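Coproheme decarboxylase (Thermus thermophilus, PDB 1VDH) catalyses the hydrogen peroxide-dependent, stepwise decarboxylation of Fe-coproporphyrin III to heme b, the last step of coproporphyrin-dependent heme biosynthesis, and assembles as a homopentamer. Local coordinates at residues D39-E42 and E43-L47; G46-R49 and E50-E53; R95-F98 and A99-L102. All blocks are in the same frame, centred on the assembly; numbering follows the deposited sequence.

Contacts 1 and 2 are successive turns of helix 34-56, sharing G46 and L47, with centres about 10 Å apart; contact 3 is the 3-10 turn between helix 83-95 and strand 102-116. All are partly buried and lie away from the predicted coproheme site. The helix buries W41, L44, L47, V48 and W51 and carries charged residues on its other side; contact 3 has no fully exposed residue, and its loop also reaches another subunit. Contact 1 pairs a CH-pi contact with a loose salt bridge, contact 2 rests on leucine-indole packing, and contact 3 on 3-10 backbone bonds with a phenyl-leucine contact. Contacts 1 and 3 touch directly, through E43 on A97 and L44 on F98.

Contact 1. Residues D39-E42 and E43-L47; sequences DAWE and ELKGL
The aliphatic part of K45 lies across the indole of W41, one helical turn earlier. K45 CG stands over one face of the six-membered ring, 3.9 Å from its centroid and 16° off the normal, a CH-pi contact; farther along, K45 CD lies 3.7 Å from W41 NE1. W41 has its CG anti to the backbone N (chi1 174°), which tilts the indole forward along the helix, toward the next turn and against the K45 methylenes. At the ring's other end, L44 CD2 approaches W41 CZ3 at 4.1 Å.

Charge pairing ends the lysine chain. A bend at chi3 (-62°) carries K45 NZ to the carboxylate of E42, whose side chain runs alongside in the same direction. The salt bridge is loose: NZ to OE1 of E42 measures 3.3 Å, and both oxygens receive only weak hydrogen bonds. A water accepts from both K45 NZ and W41 NE1, tying the two nitrogens together. A second water donates to A40 O and E43 OE2.

Regular i to i+4 backbone bonds run underneath, from E43 N to D39 O through G46 N to E42 O.

Within the fold, W41 packs on E240, L243 and R244 of helix 240-246, L44 reaches L93 of helix 83-95, and E43 OE2 accepts from A97 N in the loop ahead of strand 102-116.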
loop_
_atom_site.group_PDB
_atom_site.type_symbol
_atom_site.label_atom_id
_atom_site.label_comp_id
_atom_site.label_asym_id
_atom_site.label_seq_id
_atom_site.Cartn_x
_atom_site.Cartn_y
_atom_site.Cartn_z
ATOM N N ASP A 39 35.229 -1.464 -14.969
ATOM C CA ASP A 39 35.637 -0.483 -13.964
ATOM C C ASP A 39 34.752 -0.581 -12.718
ATOM O O ASP A 39 35.244 -0.531 -11.588
ATOM C CB ASP A 39 35.577 0.940 -14.538
ATOM C CG ASP A 39 36.658 1.205 -15.587
ATOM O OD1 ASP A 39 37.640 0.436 -15.660
ATOM O OD2 ASP A 39 36.523 2.192 -16.340
ATOM N N ALA A 40 33.446 -0.723 -12.933
ATOM C CA ALA A 40 32.503 -0.840 -11.823
ATOM C C ALA A 40 32.784 -2.128 -11.061
ATOM O O ALA A 40 32.758 -2.151 -9.831
ATOM C CB ALA A 40 31.074 -0.832 -12.345
ATOM N N TRP A 41 33.080 -3.190 -11.804
ATOM C CA TRP A 41 33.385 -4.493 -11.229
ATOM C C TRP A 41 34.631 -4.442 -10.347
ATOM O O TRP A 41 34.622 -4.945 -9.221
ATOM C CB TRP A 41 33.576 -5.523 -12.346
ATOM C CG TRP A 41 34.026 -6.873 -11.872
ATOM C CD1 TRP A 41 35.119 -7.568 -12.302
ATOM C CD2 TRP A 41 33.393 -7.690 -10.879
ATOM N NE1 TRP A 41 35.207 -8.769 -11.639
ATOM C CE2 TRP A 41 34.160 -8.870 -10.760
ATOM C CE3 TRP A 41 32.254 -7.540 -10.077
ATOM C CZ2 TRP A 41 33.826 -9.896 -9.871
ATOM C CZ3 TRP A 41 31.922 -8.561 -9.190
ATOM C CH2 TRP A 41 32.707 -9.724 -9.097
ATOM N N GLU A 42 35.701 -3.835 -10.859
ATOM C CA GLU A 42 36.950 -3.727 -10.109
ATOM C C GLU A 42 36.751 -2.967 -8.807
ATOM O O GLU A 42 37.254 -3.372 -7.759
ATOM C CB GLU A 42 38.040 -3.057 -10.955
ATOM C CG GLU A 42 38.520 -3.894 -12.140
ATOM C CD GLU A 42 39.091 -5.244 -11.728
ATOM O OE1 GLU A 42 38.863 -6.234 -12.457
ATOM O OE2 GLU A 42 39.768 -5.323 -10.678
ATOM N N GLU A 43 36.008 -1.867 -8.876
ATOM C CA GLU A 43 35.730 -1.066 -7.691
ATOM C C GLU A 43 34.882 -1.853 -6.687
ATOM O O GLU A 43 35.089 -1.748 -5.482
ATOM C CB GLU A 43 35.008 0.223 -8.076
ATOM C CG GLU A 43 34.711 1.134 -6.892
ATOM C CD GLU A 43 33.854 2.325 -7.268
ATOM O OE1 GLU A 43 34.134 3.436 -6.774
ATOM O OE2 GLU A 43 32.898 2.152 -8.053
ATOM N N LEU A 44 33.918 -2.626 -7.187
ATOM C CA LEU A 44 33.058 -3.426 -6.309
ATOM C C LEU A 44 33.882 -4.471 -5.563
ATOM O O LEU A 44 33.699 -4.668 -4.359
ATOM C CB LEU A 44 31.939 -4.103 -7.107
ATOM C CG LEU A 44 30.935 -4.929 -6.291
ATOM C CD1 LEU A 44 30.245 -4.046 -5.249
ATOM C CD2 LEU A 44 29.913 -5.554 -7.223
ATOM N N LYS A 45 34.807 -5.120 -6.270
ATOM C CA LYS A 45 35.672 -6.126 -5.656
ATOM C C LYS A 45 36.484 -5.506 -4.525
ATOM O O LYS A 45 36.676 -6.125 -3.481
ATOM C CB LYS A 45 36.618 -6.751 -6.687
ATOM C CG LYS A 45 35.954 -7.754 -7.618
ATOM C CD LYS A 45 36.987 -8.582 -8.376
ATOM C CE LYS A 45 37.857 -7.719 -9.276
ATOM N NZ LYS A 45 38.840 -8.537 -10.047
ATOM N N GLY A 46 36.951 -4.277 -4.740
ATOM C CA GLY A 46 37.720 -3.583 -3.720
ATOM C C GLY A 46 36.896 -3.385 -2.457
ATOM O O GLY A 46 37.395 -3.565 -1.348
ATOM N N LEU A 47 35.628 -3.017 -2.627
ATOM C CA LEU A 47 34.734 -2.815 -1.490
ATOM C C LEU A 47 34.479 -4.132 -0.747
ATOM O O LEU A 47 34.596 -4.193 0.481
ATOM C CB LEU A 47 33.406 -2.209 -1.958
ATOM C CG LEU A 47 32.330 -2.017 -0.886
ATOM C CD1 LEU A 47 32.858 -1.162 0.268
ATOM C CD2 LEU A 47 31.100 -1.390 -1.512
HETATM O O HOH W 1 31.557 -0.155 -8.251
HETATM O O HOH W 2 37.600 -10.524 -11.456
#

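Contact 2. Residues G46-R49 and E50-E53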
loop_
_atom_site.group_PDB
_atom_site.type_symbol
_atom_site.label_atom_id
_atom_site.label_comp_id
_atom_site.label_asym_id
_atom_site.label_seq_id
_atom_site.Cartn_x
_atom_site.Cartn_y
_atom_site.Cartn_z
ATOM N N GLY A 46 36.951 -4.277 -4.740
ATOM C CA GLY A 46 37.720 -3.583 -3.720
ATOM C C GLY A 46 36.896 -3.385 -2.457
ATOM O O GLY A 46 37.395 -3.565 -1.348
ATOM N N LEU A 47 35.628 -3.017 -2.627
ATOM C CA LEU A 47 34.734 -2.815 -1.490
ATOM C C LEU A 47 34.479 -4.132 -0.747
ATOM O O LEU A 47 34.596 -4.193 0.481
ATOM C CB LEU A 47 33.406 -2.209 -1.958
ATOM C CG LEU A 47 32.330 -2.017 -0.886
ATOM C CD1 LEU A 47 32.858 -1.162 0.268
ATOM C CD2 LEU A 47 31.100 -1.390 -1.512
ATOM N N VAL A 48 34.134 -5.176 -1.500
ATOM C CA VAL A 48 33.859 -6.499 -0.938
ATOM C C VAL A 48 35.102 -7.065 -0.249
ATOM O O VAL A 48 34.999 -7.816 0.720
ATOM C CB VAL A 48 33.358 -7.474 -2.031
ATOM C CG1 VAL A 48 33.159 -8.877 -1.455
ATOM C CG2 VAL A 48 32.046 -6.965 -2.616
ATOM N N ARG A 49 36.274 -6.684 -0.749
ATOM C CA ARG A 49 37.539 -7.125 -0.171
ATOM C C ARG A 49 37.670 -6.547 1.240
ATOM O O ARG A 49 38.138 -7.226 2.151
ATOM C CB ARG A 49 38.709 -6.679 -1.054
ATOM C CG ARG A 49 40.075 -7.138 -0.575
ATOM C CD ARG A 49 41.123 -6.978 -1.671
ATOM N NE ARG A 49 41.315 -5.583 -2.066
ATOM C CZ ARG A 49 41.275 -5.140 -3.321
ATOM N NH1 ARG A 49 41.468 -3.851 -3.573
ATOM N NH2 ARG A 49 41.022 -5.975 -4.325
ATOM N N GLU A 50 37.227 -5.303 1.417
ATOM C CA GLU A 50 37.271 -4.649 2.723
ATOM C C GLU A 50 36.404 -5.416 3.720
ATOM O O GLU A 50 36.801 -5.630 4.866
ATOM C CB GLU A 50 36.783 -3.197 2.619
ATOM C CG GLU A 50 37.709 -2.286 1.815
ATOM C CD GLU A 50 37.177 -0.868 1.654
ATOM O OE1 GLU A 50 37.572 -0.208 0.674
ATOM O OE2 GLU A 50 36.373 -0.409 2.496
ATOM N N TRP A 51 35.220 -5.832 3.276
ATOM C CA TRP A 51 34.303 -6.587 4.129
ATOM C C TRP A 51 34.939 -7.938 4.474
ATOM O O TRP A 51 34.858 -8.408 5.609
ATOM C CB TRP A 51 32.965 -6.803 3.406
ATOM C CG TRP A 51 32.232 -5.530 3.047
ATOM C CD1 TRP A 51 32.519 -4.260 3.477
ATOM C CD2 TRP A 51 31.074 -5.416 2.210
ATOM N NE1 TRP A 51 31.608 -3.369 2.962
ATOM C CE2 TRP A 51 30.711 -4.050 2.182
ATOM C CE3 TRP A 51 30.307 -6.336 1.481
ATOM C CZ2 TRP A 51 29.611 -3.582 1.452
ATOM C CZ3 TRP A 51 29.211 -5.869 0.753
ATOM C CH2 TRP A 51 28.876 -4.504 0.746
ATOM N N ARG A 52 35.606 -8.532 3.489
ATOM C CA ARG A 52 36.280 -9.816 3.654
ATOM C C ARG A 52 37.374 -9.715 4.723
ATOM O O ARG A 52 37.424 -10.524 5.646
ATOM C CB ARG A 52 36.888 -10.246 2.318
ATOM C CG ARG A 52 37.381 -11.680 2.271
ATOM C CD ARG A 52 38.191 -11.965 1.002
ATOM N NE ARG A 52 37.545 -11.478 -0.218
ATOM C CZ ARG A 52 36.426 -11.975 -0.739
ATOM N NH1 ARG A 52 35.804 -12.990 -0.149
ATOM N NH2 ARG A 52 35.931 -11.460 -1.857
ATOM N N GLU A 53 38.225 -8.697 4.608
ATOM C CA GLU A 53 39.317 -8.484 5.558
ATOM C C GLU A 53 38.790 -8.246 6.970
ATOM O O GLU A 53 39.348 -8.737 7.950
ATOM C CB GLU A 53 40.192 -7.313 5.103
ATOM C CG GLU A 53 40.905 -7.575 3.776
ATOM C CD GLU A 53 41.667 -6.368 3.239
ATOM O OE1 GLU A 53 42.484 -6.558 2.311
ATOM O OE2 GLU A 53 41.447 -5.234 3.725
#
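L47 and W51, a turn apart on helix 34-56, join their side chains on the buried side of this alpha helix, which packs against the antiparallel sheet of the chlorite dismutase-type, dimeric alpha+beta barrel fold. The leucine branch crosses the indole obliquely: L47 CG comes within 3.9 Å of W51 CZ2, and CD1 lies 3.7 Å from NE1. CG of W51 stands anti to its own carbonyl carbon (chi1 -61°), which turns the indole back over the preceding turn, with L47 O 3.6 Å above one ring face, near its rim. R80 makes a cation-pi contact with the same indole, and A89 of helix 83-95 also packs on it. V48 adds a looser contact, its CG2 4.5 Å from W51 CE3, and turns its side chain to Y62 and I64 of strand 61-67.

The backbone bonds are uneven. R52 N to V48 O and E53 N to R49 O are normal i to i+4 bonds, but W51 N to L47 O is weak, and E50 N donates to G46 O and, weakly, to L47 O.

Among the charged groups, E50 forms its salt bridge with R92 of helix 83-95. R49 and E53 run side by side with oppositely charged ends not in contact, R49 NE being 4.6 Å from E53 OE1. The R49 chain bends at chi3 and sets its guanidinium with one face over G46 CA, 3.7 Å from the plane. At the other V48 methyl, R52 NH2 lies 3.8 Å from V48 CG1.

Contact 3. Residues R95-F98 and A99-L102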
loop_
_atom_site.group_PDB
_atom_site.type_symbol
_atom_site.label_atom_id
_atom_site.label_comp_id
_atom_site.label_asym_id
_atom_site.label_seq_id
_atom_site.Cartn_x
_atom_site.Cartn_y
_atom_site.Cartn_z
ATOM N N ARG A 95 27.570 4.745 -3.131
ATOM C CA ARG A 95 28.351 5.685 -3.934
ATOM C C ARG A 95 29.204 5.012 -5.010
ATOM O O ARG A 95 29.807 5.691 -5.843
ATOM C CB ARG A 95 29.207 6.608 -3.058
ATOM C CG ARG A 95 30.270 5.930 -2.235
ATOM C CD ARG A 95 31.209 6.961 -1.607
ATOM N NE ARG A 95 30.508 7.922 -0.756
ATOM C CZ ARG A 95 30.543 7.924 0.576
ATOM N NH1 ARG A 95 31.249 7.010 1.233
ATOM N NH2 ARG A 95 29.871 8.847 1.253
ATOM N N SER A 96 29.230 3.681 -5.014
ATOM C CA SER A 96 30.011 2.944 -6.007
ATOM C C SER A 96 29.403 3.101 -7.401
ATOM O O SER A 96 28.202 3.348 -7.540
ATOM C CB SER A 96 30.081 1.455 -5.643
ATOM O OG SER A 96 28.834 0.811 -5.866
ATOM N N ALA A 97 30.233 2.955 -8.433
ATOM C CA ALA A 97 29.769 3.059 -9.812
ATOM C C ALA A 97 28.749 1.959 -10.109
ATOM O O ALA A 97 27.791 2.171 -10.857
ATOM C CB ALA A 97 30.948 2.957 -10.776
ATOM N N PHE A 98 28.936 0.796 -9.491
ATOM C CA PHE A 98 28.019 -0.324 -9.691
ATOM C C PHE A 98 26.602 0.031 -9.232
ATOM O O PHE A 98 25.625 -0.349 -9.879
ATOM C CB PHE A 98 28.516 -1.576 -8.958
ATOM C CG PHE A 98 27.624 -2.777 -9.146
ATOM C CD1 PHE A 98 27.384 -3.289 -10.419
ATOM C CD2 PHE A 98 27.000 -3.376 -8.056
ATOM C CE1 PHE A 98 26.529 -4.378 -10.606
ATOM C CE2 PHE A 98 26.144 -4.467 -8.232
ATOM C CZ PHE A 98 25.908 -4.966 -9.511
ATOM N N ALA A 99 26.502 0.780 -8.134
ATOM C CA ALA A 99 25.212 1.195 -7.587
ATOM C C ALA A 99 24.423 2.114 -8.522
ATOM O O ALA A 99 23.233 2.350 -8.306
ATOM C CB ALA A 99 25.402 1.859 -6.237
ATOM N N ARG A 100 25.084 2.664 -9.539
ATOM C CA ARG A 100 24.394 3.524 -10.499
ATOM C C ARG A 100 23.411 2.662 -11.291
ATOM O O ARG A 100 22.468 3.172 -11.892
ATOM C CB ARG A 100 25.383 4.189 -11.466
ATOM C CG ARG A 100 26.442 5.062 -10.806
ATOM C CD ARG A 100 27.301 5.775 -11.853
ATOM N NE ARG A 100 28.560 6.284 -11.305
ATOM C CZ ARG A 100 28.662 7.205 -10.347
ATOM N NH1 ARG A 100 29.861 7.593 -9.926
ATOM N NH2 ARG A 100 27.578 7.744 -9.809
ATOM N N TYR A 101 23.647 1.351 -11.282
ATOM C CA TYR A 101 22.799 0.395 -11.986
ATOM C C TYR A 101 21.892 -0.366 -11.014
ATOM O O TYR A 101 21.282 -1.374 -11.379
ATOM C CB TYR A 101 23.670 -0.595 -12.767
ATOM C CG TYR A 101 24.644 0.080 -13.705
ATOM C CD1 TYR A 101 24.290 0.355 -15.025
ATOM C CD2 TYR A 101 25.911 0.464 -13.266
ATOM C CE1 TYR A 101 25.174 1.000 -15.888
ATOM C CE2 TYR A 101 26.801 1.112 -14.120
ATOM C CZ TYR A 101 26.426 1.376 -15.428
ATOM O OH TYR A 101 27.298 2.015 -16.280
ATOM N N LEU A 102 21.810 0.120 -9.780
ATOM C CA LEU A 102 20.978 -0.513 -8.760
ATOM C C LEU A 102 19.928 0.421 -8.180
ATOM O O LEU A 102 20.113 1.640 -8.128
ATOM C CB LEU A 102 21.839 -1.033 -7.604
ATOM C CG LEU A 102 22.907 -2.083 -7.904
ATOM C CD1 LEU A 102 23.673 -2.386 -6.623
ATOM C CD2 LEU A 102 22.262 -3.340 -8.475
#
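The F98 ring meets the L102 side chain at a slant, four residues on. Its CB lies beside A99 N, and with CG anti to the backbone N (chi1 -179°) the ring is carried out past its own carbonyl carbon toward L102. CG is 3.9 Å from A99 N; CD2 lies 3.8 Å from L102 CD1, and CE2 comes closest to that methyl, at 3.6 Å. At the tip, CZ meets the other methyl, L102 CD2, at 4.1 Å. Beyond these residues the ring packs on L44 and L247 and meets W29 edge-to-face.

The backbone that positions the ring is a 3-10 turn between helix 83-95 and strand 102-116, held by i to i+3 bonds: R100 N to A97 O at 3.1 Å and Y101 N to F98 O at 3.0 Å, each donor above the carbonyl plane. At its start A99 N donates to S96 OG and, weakly, to S96 O, while S96 OG also bonds L93 O.

With an alanine at F98, both L102 methyls would probably be left without their aromatic partner and a gap would be likely to open between L44 and W29. The edge of the Y101 ring meets F98 O in plane, CD2 lying 3.5 Å from that oxygen.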